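Long-range contacts in acyl-coenzyme A thioesterase PaaI (Escherichia coli, PDB 2FS2), which hydrolyses coenzyme A thioesters of phenylacetate, preferring ring-hydroxylated phenylacetyl-CoA substrates, as a homotetramer in the bacterial phenylacetate degradation pathway: residues Q107-I113 against F126-R132; N9-Y14 against Y67-G73; D93-A99 against D112-Q118. All blocks are in the same frame, centred on the assembly; numbering follows the deposited sequence.

Contact 1 of 3, residues Q107-I113 against F126-R132; sequences QTGVYDI and FRGKSHR. With SO4 (sulfate ion), chain E.
Asp112 and Arg127 form a non-hydrogen-bonded antiparallel pair in which the carboxylate of Asp112 lies at the edge of the guanidinium of Arg127, the two planes 7° apart. Arg127 NE reaches Asp112 OD1 at 2.5 Å, a very short bond, and Arg127 NH2 reaches Asp112 OD2 at 2.6 Å on the syn lone pair. With CG of Arg127 trans to the backbone N (chi1 168°) and the chain bent at chi3, its CD lies 3.6 Å from Val110 CG1. Asp112 OD2 also forms salt bridges with Arg102 of the same chain and with Arg127 of the second subunit, so this buried acid probably offsets several neighbouring positive charges. The two strands form the hairpin 108-116/122-132 of the hot dog sheet; its other face, carrying Tyr111, Ile113 and Phe126, packs on helix 54-70. There Ile113 and Phe126 run side by side, Ile113 CD1 approaching Phe126 CD2 at 3.8 Å. Tyr111 slants its CE1 to 3.6 Å from Ser130 OG, while its hydroxyl hydrogen-bonds to Gln104 and probably to Gln72. Gly109, paired with Ser130, lacks the CB that would clash with Ser130 OG, and a water links that OG to Gln107 O. At the strand's start O3 of a sulfate, probably from the crystallisation liquor, accepts a hydrogen bond from Gln107 N, modelled at a very short 2.5 Å. Thr108 OG1 lies 3.1 Å from sulfate O4.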
loop_
_atom_site.group_PDB
_atom_site.type_symbol
_atom_site.label_atom_id
_atom_site.label_comp_id
_atom_site.label_asym_id
_atom_site.label_seq_id
_atom_site.Cartn_x
_atom_site.Cartn_y
_atom_site.Cartn_z
ATOM N N GLN B 107 5.305 8.870 -18.508
ATOM C CA GLN B 107 4.646 7.573 -18.523
ATOM C C GLN B 107 3.813 7.297 -17.269
ATOM O O GLN B 107 2.733 6.721 -17.354
ATOM C CB GLN B 107 5.669 6.435 -18.692
ATOM C CG GLN B 107 6.539 6.545 -19.995
ATOM C CD GLN B 107 5.724 6.291 -21.268
ATOM O OE1 GLN B 107 5.977 6.909 -22.306
ATOM N NE2 GLN B 107 4.738 5.392 -21.185
ATOM N N THR B 108 4.322 7.663 -16.098
ATOM C CA THR B 108 3.591 7.273 -14.868
ATOM C C THR B 108 3.169 8.374 -13.959
ATOM O O THR B 108 3.794 9.409 -13.910
ATOM C CB THR B 108 4.418 6.277 -14.016
ATOM O OG1 THR B 108 5.558 6.976 -13.497
ATOM C CG2 THR B 108 4.977 5.144 -14.834
ATOM N N GLY B 109 2.134 8.132 -13.139
ATOM C CA GLY B 109 1.717 9.193 -12.249
ATOM C C GLY B 109 1.235 8.699 -10.900
ATOM O O GLY B 109 0.905 7.564 -10.789
ATOM N N VAL B 110 1.264 9.559 -9.907
ATOM C CA VAL B 110 0.642 9.290 -8.616
ATOM C C VAL B 110 -0.517 10.307 -8.303
ATOM O O VAL B 110 -0.335 11.502 -8.443
ATOM C CB VAL B 110 1.674 9.326 -7.454
ATOM C CG1 VAL B 110 1.010 8.812 -6.124
ATOM C CG2 VAL B 110 2.871 8.362 -7.774
ATOM N N TYR B 111 -1.651 9.785 -7.828
ATOM C CA TYR B 111 -2.892 10.607 -7.612
ATOM C C TYR B 111 -3.432 10.194 -6.256
ATOM O O TYR B 111 -3.504 8.993 -5.966
ATOM C CB TYR B 111 -3.958 10.252 -8.639
ATOM C CG TYR B 111 -3.595 10.865 -10.036
ATOM C CD1 TYR B 111 -2.552 10.297 -10.780
ATOM C CD2 TYR B 111 -4.209 12.031 -10.503
ATOM C CE1 TYR B 111 -2.097 10.896 -11.994
ATOM C CE2 TYR B 111 -3.769 12.679 -11.741
ATOM C CZ TYR B 111 -2.745 12.037 -12.474
ATOM O OH TYR B 111 -2.241 12.614 -13.560
ATOM N N ASP B 112 -3.817 11.189 -5.479
ATOM C CA ASP B 112 -4.387 11.000 -4.146
ATOM C C ASP B 112 -5.860 11.297 -4.299
ATOM O O ASP B 112 -6.189 12.331 -4.869
ATOM C CB ASP B 112 -3.851 12.029 -3.236
ATOM C CG ASP B 112 -2.538 11.581 -2.589
ATOM O OD1 ASP B 112 -2.052 10.501 -3.030
ATOM O OD2 ASP B 112 -1.935 12.173 -1.635
ATOM N N ILE B 113 -6.694 10.454 -3.697
ATOM C CA ILE B 113 -8.116 10.662 -3.773
ATOM C C ILE B 113 -8.628 10.666 -2.304
ATOM O O ILE B 113 -8.227 9.847 -1.465
ATOM C CB ILE B 113 -8.832 9.509 -4.541
ATOM C CG1 ILE B 113 -8.719 9.558 -6.076
ATOM C CG2 ILE B 113 -10.353 9.438 -4.153
ATOM C CD1 ILE B 113 -7.236 9.382 -6.658
ATOM N N PHE B 126 -7.278 7.162 -0.674
ATOM C CA PHE B 126 -6.876 6.184 -1.630
ATOM C C PHE B 126 -5.678 6.880 -2.291
ATOM O O PHE B 126 -5.598 8.098 -2.303
ATOM C CB PHE B 126 -8.052 6.088 -2.549
ATOM C CG PHE B 126 -7.791 5.466 -3.849
ATOM C CD1 PHE B 126 -8.410 4.223 -4.163
ATOM C CD2 PHE B 126 -7.037 6.106 -4.803
ATOM C CE1 PHE B 126 -8.206 3.613 -5.423
ATOM C CE2 PHE B 126 -6.820 5.511 -6.117
ATOM C CZ PHE B 126 -7.406 4.286 -6.418
ATOM N N ARG B 127 -4.755 6.084 -2.798
ATOM C CA ARG B 127 -3.612 6.629 -3.492
ATOM C C ARG B 127 -3.419 5.668 -4.639
ATOM O O ARG B 127 -3.404 4.460 -4.500
ATOM C CB ARG B 127 -2.355 6.767 -2.587
ATOM C CG ARG B 127 -1.080 7.079 -3.442
ATOM C CD ARG B 127 0.108 7.771 -2.772
ATOM N NE ARG B 127 -0.312 8.994 -2.084
ATOM C CZ ARG B 127 0.266 9.464 -1.023
ATOM N NH1 ARG B 127 1.338 8.799 -0.536
ATOM N NH2 ARG B 127 -0.185 10.589 -0.474
ATOM N N GLY B 128 -3.321 6.213 -5.838
ATOM C CA GLY B 128 -3.349 5.359 -6.996
ATOM C C GLY B 128 -2.127 5.700 -7.865
ATOM O O GLY B 128 -1.710 6.840 -7.984
ATOM N N LYS B 129 -1.644 4.707 -8.549
ATOM C CA LYS B 129 -0.516 4.941 -9.398
ATOM C C LYS B 129 -1.013 4.657 -10.830
ATOM O O LYS B 129 -1.643 3.664 -11.051
ATOM C CB LYS B 129 0.492 3.912 -9.038
ATOM C CG LYS B 129 1.684 3.846 -10.029
ATOM C CD LYS B 129 2.949 4.545 -9.470
ATOM C CE LYS B 129 4.170 4.458 -10.424
ATOM N NZ LYS B 129 4.047 3.189 -11.367
ATOM N N SER B 130 -0.716 5.512 -11.789
ATOM C CA SER B 130 -1.257 5.298 -13.155
ATOM C C SER B 130 -0.121 5.048 -14.132
ATOM O O SER B 130 0.959 5.481 -13.893
ATOM C CB SER B 130 -1.982 6.538 -13.645
ATOM O OG SER B 130 -1.202 7.704 -13.488
ATOM N N HIS B 131 -0.444 4.531 -15.301
ATOM C CA HIS B 131 0.519 4.157 -16.326
ATOM C C HIS B 131 -0.155 4.580 -17.664
ATOM O O HIS B 131 -1.289 4.222 -17.904
ATOM C CB HIS B 131 0.704 2.607 -16.243
ATOM C CG HIS B 131 1.595 2.035 -17.278
ATOM N ND1 HIS B 131 1.197 0.997 -18.101
ATOM C CD2 HIS B 131 2.881 2.318 -17.612
ATOM C CE1 HIS B 131 2.201 0.680 -18.908
ATOM N NE2 HIS B 131 3.236 1.464 -18.628
ATOM N N ARG B 132 0.495 5.397 -18.451
ATOM C CA ARG B 132 -0.114 5.723 -19.792
ATOM C C ARG B 132 0.054 4.565 -20.749
ATOM O O ARG B 132 1.066 3.873 -20.718
ATOM C CB ARG B 132 0.517 7.026 -20.323
ATOM C CG ARG B 132 0.170 8.130 -19.311
ATOM C CD ARG B 132 0.735 9.396 -19.593
ATOM N NE ARG B 132 -0.002 10.453 -18.938
ATOM C CZ ARG B 132 0.432 11.666 -18.955
ATOM N NH1 ARG B 132 1.581 11.883 -19.579
ATOM N NH2 ARG B 132 -0.229 12.650 -18.306
HETATM S S SO4 E . 7.941 8.281 -16.019
HETATM O O1 SO4 E . 9.373 8.101 -16.282
HETATM O O2 SO4 E . 7.392 6.931 -16.121
HETATM O O3 SO4 E . 7.283 9.152 -16.968
HETATM O O4 SO4 E . 7.634 8.891 -14.708
HETATM O O HOH W 1 0.239 8.166 -15.853
#

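Contact 2 of 3, residues N9-Y14 against Y67-G73; sequences NAHAMY and YACNSQG
Asn9 and Ala10 of helix 2-15 bring their backbone close to the end of helix 54-70, CA to CA 5.8 Å for Asn9 and Ser71, where a type I turn from Asn70 to Gly73 follows with Gly73 at positive phi. The polar link is made by Asn9, whose ND2 donates to Ser71 O at 3.0 Å. That bond is bent, 141° at the hydrogen, and ND2 stands well above the carbonyl plane. With CG of Tyr67 anti to the carbonyl carbon (chi1 -74°), its ring reaches Ala10, Met13 and Tyr14 of helix 2-15. Ala10 CB touches Tyr67 CD2 at 3.6 Å, and Ala10 O lies at the ring edge. Met13, a selenomethionine, hangs its SE over the ring face, 4.7 Å from the Tyr67 centroid and 20° off the normal, a rather distant Met-aromatic contact. Its CB also meets Tyr67 CE2, at 3.9 Å. Tyr67 OH lies in plane at the edge of the Tyr14 ring, 3.7 Å from Tyr14 CD1, and is hydrogen-bonded to OD2 of Asp17, whereas Tyr14 OH reaches Ile25 O. Ser71 OG bonds to Ala68 O, tying the turn back to the helix, and also to Gly33 N. Ile137 packs against Asn9, Met13 and Asn70. Here the N-terminal helix is docked on the C-terminal end of helix 54-70, the long helix that the curved sheet wraps in the hot dog fold.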
loop_
_atom_site.group_PDB
_atom_site.type_symbol
_atom_site.label_atom_id
_atom_site.label_comp_id
_atom_site.label_asym_id
_atom_site.label_seq_id
_atom_site.Cartn_x
_atom_site.Cartn_y
_atom_site.Cartn_z
ATOM N N ASN B 9 -12.286 16.258 -22.071
ATOM C CA ASN B 9 -11.923 14.858 -21.835
ATOM C C ASN B 9 -12.890 14.134 -20.962
ATOM O O ASN B 9 -13.297 13.008 -21.285
ATOM C CB ASN B 9 -10.492 14.785 -21.259
ATOM C CG ASN B 9 -9.472 15.302 -22.275
ATOM O OD1 ASN B 9 -9.560 14.940 -23.414
ATOM N ND2 ASN B 9 -8.609 16.217 -21.893
ATOM N N ALA B 10 -13.282 14.783 -19.846
ATOM C CA ALA B 10 -14.218 14.154 -18.965
ATOM C C ALA B 10 -15.567 13.954 -19.582
ATOM O O ALA B 10 -16.164 12.878 -19.290
ATOM C CB ALA B 10 -14.363 14.878 -17.604
ATOM N N HIS B 11 -16.090 14.940 -20.366
ATOM C CA HIS B 11 -17.371 14.698 -21.057
ATOM C C HIS B 11 -17.296 13.517 -22.045
ATOM O O HIS B 11 -18.213 12.739 -22.131
ATOM C CB HIS B 11 -17.908 15.943 -21.799
ATOM C CG HIS B 11 -18.453 16.989 -20.871
ATOM N ND1 HIS B 11 -18.248 18.331 -21.066
ATOM C CD2 HIS B 11 -19.086 16.872 -19.675
ATOM C CE1 HIS B 11 -18.778 19.006 -20.059
ATOM N NE2 HIS B 11 -19.284 18.137 -19.201
ATOM N N ALA B 12 -16.200 13.400 -22.794
ATOM C CA ALA B 12 -15.993 12.273 -23.720
ATOM C C ALA B 12 -16.007 10.956 -22.997
ATOM O O ALA B 12 -16.708 10.036 -23.430
ATOM C CB ALA B 12 -14.669 12.433 -24.475
HETATM N N MSE B 13 -15.276 10.852 -21.884
HETATM C CA MSE B 13 -15.285 9.601 -21.141
HETATM C C MSE B 13 -16.571 9.261 -20.475
HETATM O O MSE B 13 -16.888 8.095 -20.320
HETATM C CB MSE B 13 -14.260 9.636 -20.020
HETATM C CG MSE B 13 -12.912 9.289 -20.551
HETATM SE SE MSE B 13 -11.642 9.699 -19.084
HETATM C CE MSE B 13 -10.752 11.285 -19.864
ATOM N N TYR B 14 -17.258 10.267 -19.954
ATOM C CA TYR B 14 -18.408 9.993 -19.124
ATOM C C TYR B 14 -19.505 9.536 -20.057
ATOM O O TYR B 14 -20.330 8.698 -19.713
ATOM C CB TYR B 14 -18.843 11.275 -18.452
ATOM C CG TYR B 14 -20.014 11.149 -17.539
ATOM C CD1 TYR B 14 -19.871 10.585 -16.294
ATOM C CD2 TYR B 14 -21.274 11.621 -17.915
ATOM C CE1 TYR B 14 -20.924 10.473 -15.435
ATOM C CE2 TYR B 14 -22.371 11.534 -17.046
ATOM C CZ TYR B 14 -22.184 10.959 -15.802
ATOM O OH TYR B 14 -23.226 10.877 -14.876
ATOM N N TYR B 67 -10.693 9.981 -13.935
ATOM C CA TYR B 67 -10.914 11.311 -14.514
ATOM C C TYR B 67 -9.696 12.207 -14.371
ATOM O O TYR B 67 -9.261 12.834 -15.336
ATOM C CB TYR B 67 -12.242 11.963 -13.988
ATOM C CG TYR B 67 -13.394 11.259 -14.675
ATOM C CD1 TYR B 67 -13.812 10.020 -14.280
ATOM C CD2 TYR B 67 -13.959 11.788 -15.823
ATOM C CE1 TYR B 67 -14.814 9.334 -14.949
ATOM C CE2 TYR B 67 -14.993 11.134 -16.513
ATOM C CZ TYR B 67 -15.431 9.901 -16.065
ATOM O OH TYR B 67 -16.426 9.249 -16.781
ATOM N N ALA B 68 -9.129 12.261 -13.169
ATOM C CA ALA B 68 -8.020 13.103 -12.922
ATOM C C ALA B 68 -6.813 12.652 -13.808
ATOM O O ALA B 68 -6.144 13.495 -14.384
ATOM C CB ALA B 68 -7.631 13.052 -11.390
ATOM N N CYS B 69 -6.540 11.353 -13.916
ATOM C CA CYS B 69 -5.349 10.977 -14.640
ATOM C C CYS B 69 -5.540 10.885 -16.168
ATOM O O CYS B 69 -4.563 10.609 -16.916
ATOM C CB CYS B 69 -4.765 9.670 -14.144
ATOM S SG CYS B 69 -5.564 8.152 -14.597
ATOM N N ASN B 70 -6.769 11.098 -16.616
ATOM C CA ASN B 70 -7.035 11.107 -18.065
ATOM C C ASN B 70 -7.286 12.481 -18.551
ATOM O O ASN B 70 -7.434 12.708 -19.760
ATOM C CB ASN B 70 -8.163 10.140 -18.431
ATOM C CG ASN B 70 -7.623 8.690 -18.522
ATOM O OD1 ASN B 70 -6.984 8.327 -19.502
ATOM N ND2 ASN B 70 -7.817 7.895 -17.462
ATOM N N SER B 71 -7.229 13.422 -17.635
ATOM C CA SER B 71 -7.663 14.787 -17.883
ATOM C C SER B 71 -6.734 15.554 -18.770
ATOM O O SER B 71 -7.166 16.568 -19.257
ATOM C CB SER B 71 -7.736 15.577 -16.576
ATOM O OG SER B 71 -6.447 15.734 -16.059
ATOM N N GLN B 72 -5.456 15.127 -18.879
ATOM C CA GLN B 72 -4.481 15.782 -19.721
ATOM C C GLN B 72 -4.665 15.313 -21.170
ATOM O O GLN B 72 -4.019 15.819 -22.054
ATOM C CB GLN B 72 -3.003 15.532 -19.265
ATOM C CG GLN B 72 -2.601 15.669 -17.734
ATOM C CD GLN B 72 -3.194 14.483 -16.751
ATOM O OE1 GLN B 72 -3.059 14.605 -15.525
ATOM N NE2 GLN B 72 -3.863 13.408 -17.316
ATOM N N GLY B 73 -5.543 14.365 -21.443
ATOM C CA GLY B 73 -5.731 13.881 -22.796
ATOM C C GLY B 73 -4.971 12.631 -23.191
ATOM O O GLY B 73 -5.090 12.219 -24.322
#

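Contact 3 of 3, residues D93-A99 against D112-Q118; sequences DTLTATA and DIEIVNQ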
loop_
_atom_site.group_PDB
_atom_site.type_symbol
_atom_site.label_atom_id
_atom_site.label_comp_id
_atom_site.label_asym_id
_atom_site.label_seq_id
_atom_site.Cartn_x
_atom_site.Cartn_y
_atom_site.Cartn_z
ATOM N N ASP B 93 -26.302 8.936 2.439
ATOM C CA ASP B 93 -25.092 9.752 2.616
ATOM C C ASP B 93 -24.704 10.283 1.231
ATOM O O ASP B 93 -24.779 9.528 0.261
ATOM C CB ASP B 93 -23.935 8.954 3.212
ATOM C CG ASP B 93 -23.945 8.922 4.742
ATOM O OD1 ASP B 93 -24.956 9.408 5.413
ATOM O OD2 ASP B 93 -22.951 8.395 5.378
ATOM N N THR B 94 -24.308 11.545 1.105
ATOM C CA THR B 94 -23.785 11.983 -0.234
ATOM C C THR B 94 -22.300 11.993 -0.110
ATOM O O THR B 94 -21.799 12.640 0.785
ATOM C CB THR B 94 -24.226 13.413 -0.623
ATOM O OG1 THR B 94 -25.595 13.348 -0.966
ATOM C CG2 THR B 94 -23.614 13.890 -1.985
ATOM N N LEU B 95 -21.611 11.366 -1.068
ATOM C CA LEU B 95 -20.160 11.105 -0.962
ATOM C C LEU B 95 -19.454 11.829 -2.123
ATOM O O LEU B 95 -19.876 11.747 -3.270
ATOM C CB LEU B 95 -19.909 9.609 -1.081
ATOM C CG LEU B 95 -20.483 8.721 0.004
ATOM C CD1 LEU B 95 -20.089 7.268 -0.149
ATOM C CD2 LEU B 95 -20.034 9.221 1.362
ATOM N N THR B 96 -18.411 12.568 -1.813
ATOM C CA THR B 96 -17.673 13.338 -2.766
ATOM C C THR B 96 -16.216 12.800 -2.757
ATOM O O THR B 96 -15.594 12.726 -1.694
ATOM C CB THR B 96 -17.750 14.820 -2.349
ATOM O OG1 THR B 96 -19.144 15.198 -2.157
ATOM C CG2 THR B 96 -17.381 15.730 -3.487
ATOM N N ALA B 97 -15.738 12.383 -3.910
ATOM C CA ALA B 97 -14.349 11.894 -4.107
ATOM C C ALA B 97 -13.596 12.968 -4.895
ATOM O O ALA B 97 -14.088 13.418 -5.977
ATOM C CB ALA B 97 -14.320 10.501 -4.849
ATOM N N THR B 98 -12.496 13.454 -4.327
ATOM C CA THR B 98 -11.655 14.415 -4.951
ATOM C C THR B 98 -10.319 13.765 -5.219
ATOM O O THR B 98 -9.690 13.252 -4.293
ATOM C CB THR B 98 -11.434 15.490 -4.005
ATOM O OG1 THR B 98 -12.688 16.189 -3.763
ATOM C CG2 THR B 98 -10.556 16.626 -4.549
ATOM N N ALA B 99 -9.848 13.884 -6.458
ATOM C CA ALA B 99 -8.611 13.262 -6.842
ATOM C C ALA B 99 -7.658 14.368 -7.240
ATOM O O ALA B 99 -8.040 15.265 -7.956
ATOM C CB ALA B 99 -8.919 12.349 -7.987
ATOM N N ASP B 112 -3.817 11.189 -5.479
ATOM C CA ASP B 112 -4.387 11.000 -4.146
ATOM C C ASP B 112 -5.860 11.297 -4.299
ATOM O O ASP B 112 -6.189 12.331 -4.869
ATOM C CB ASP B 112 -3.851 12.029 -3.236
ATOM C CG ASP B 112 -2.538 11.581 -2.589
ATOM O OD1 ASP B 112 -2.052 10.501 -3.030
ATOM O OD2 ASP B 112 -1.935 12.173 -1.635
ATOM N N ILE B 113 -6.694 10.454 -3.697
ATOM C CA ILE B 113 -8.116 10.662 -3.773
ATOM C C ILE B 113 -8.628 10.666 -2.304
ATOM O O ILE B 113 -8.227 9.847 -1.465
ATOM C CB ILE B 113 -8.832 9.509 -4.541
ATOM C CG1 ILE B 113 -8.719 9.558 -6.076
ATOM C CG2 ILE B 113 -10.353 9.438 -4.153
ATOM C CD1 ILE B 113 -7.236 9.382 -6.658
ATOM N N GLU B 114 -9.534 11.570 -1.988
ATOM C CA GLU B 114 -10.175 11.505 -0.662
ATOM C C GLU B 114 -11.679 11.463 -0.873
ATOM O O GLU B 114 -12.217 12.302 -1.599
ATOM C CB GLU B 114 -9.772 12.748 0.118
ATOM C CG GLU B 114 -10.498 12.889 1.499
ATOM C CD GLU B 114 -9.779 13.845 2.457
ATOM O OE1 GLU B 114 -8.928 14.656 1.950
ATOM O OE2 GLU B 114 -10.044 13.796 3.729
ATOM N N ILE B 115 -12.368 10.611 -0.118
ATOM C CA ILE B 115 -13.817 10.565 -0.104
ATOM C C ILE B 115 -14.380 11.108 1.241
ATOM O O ILE B 115 -13.987 10.658 2.301
ATOM C CB ILE B 115 -14.408 9.106 -0.411
ATOM C CG1 ILE B 115 -13.866 8.485 -1.722
ATOM C CG2 ILE B 115 -15.987 9.113 -0.416
ATOM C CD1 ILE B 115 -14.442 7.052 -2.035
ATOM N N VAL B 116 -15.290 12.065 1.133
ATOM C CA VAL B 116 -15.796 12.847 2.230
ATOM C C VAL B 116 -17.306 12.759 2.132
ATOM O O VAL B 116 -17.841 12.704 0.995
ATOM C CB VAL B 116 -15.291 14.305 2.046
ATOM C CG1 VAL B 116 -16.042 15.261 2.828
ATOM C CG2 VAL B 116 -13.739 14.431 2.466
ATOM N N ASN B 117 -17.995 12.665 3.281
ATOM C CA ASN B 117 -19.441 12.640 3.242
ATOM C C ASN B 117 -20.043 14.012 3.423
ATOM O O ASN B 117 -19.324 15.027 3.467
ATOM C CB ASN B 117 -20.005 11.663 4.242
ATOM C CG ASN B 117 -19.863 12.172 5.671
ATOM O OD1 ASN B 117 -19.589 13.350 5.930
ATOM N ND2 ASN B 117 -20.023 11.284 6.592
ATOM N N GLN B 118 -21.387 14.077 3.489
ATOM C CA GLN B 118 -22.026 15.385 3.566
ATOM C C GLN B 118 -21.723 16.086 4.947
ATOM O O GLN B 118 -21.805 17.309 5.075
ATOM C CB GLN B 118 -23.556 15.275 3.274
ATOM C CG GLN B 118 -24.234 14.602 4.496
ATOM C CD GLN B 118 -24.219 13.096 4.419
ATOM O OE1 GLN B 118 -23.460 12.442 3.636
ATOM N NE2 GLN B 118 -25.046 12.508 5.231
#
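Gln118 and Asp93 cross at about a right angle at the end of the pair where residues 93 and 118 face each other, amide and carboxylate planes 72° apart. Gln118 NE2 donates to Asp93 OD1 at 3.1 Å, almost straight at 172°, with the acceptor in the amide plane but the donor approaching from above the carboxylate. The Gln118 chain bends at chi2, which also turns OE1 to Thr94 N, 2.8 Å away. Asp93 OD2 holds Phe90 N. Replacing Asp93 by alanine removes the carboxylate, and Gln118 NE2 and Phe90 N would probably each lose an acceptor, with the glutamine amide freer to turn. On the face toward helix 54-70, Ala97 CB meets Ile115 CG1 at 3.7 Å, and Ala99 CB presses on Ile113 CG1 at a tight 3.4 Å. Leu95 slants across Asn117, Leu95 CD2 to Asn117 CB 3.8 Å. Thr96, Thr98, Glu114 and Val116 line the other face, where Glu114 pairs with Arg102 of the second subunit. Between the faces, paired N-H...O bonds link Thr96 with Val116 and Thr98 with Glu114. Ala99 also touches Ala64 and Ala68 of helix 54-70: residues 94-101 and 108-116 are adjacent antiparallel strands in the sheet that wraps the central helix of the hot dog fold.

In the fold
Contacts 1 and 3 share strand 108-116, pairing it with strand 122-132 on one side and strand 94-101 on the other; Asp112 and Ile113 belong to both. Both meet the second subunit through charges. Contact 1, the more buried, holds the Asp112-Arg127 pair, while contact 3 packs alanines and isoleucines on the helix side and has its amide-carboxylate link at the more exposed end. Contact 2, partly buried, lies outside the sheet and joins two helices through an aromatic ring and one side-chain-to-backbone bond, touching no other subunit. Helix 54-70 connects all three: Tyr111 of contact 1 packs on Ala68 and Cys69, and Ala68 also touches Ala99 of contact 3.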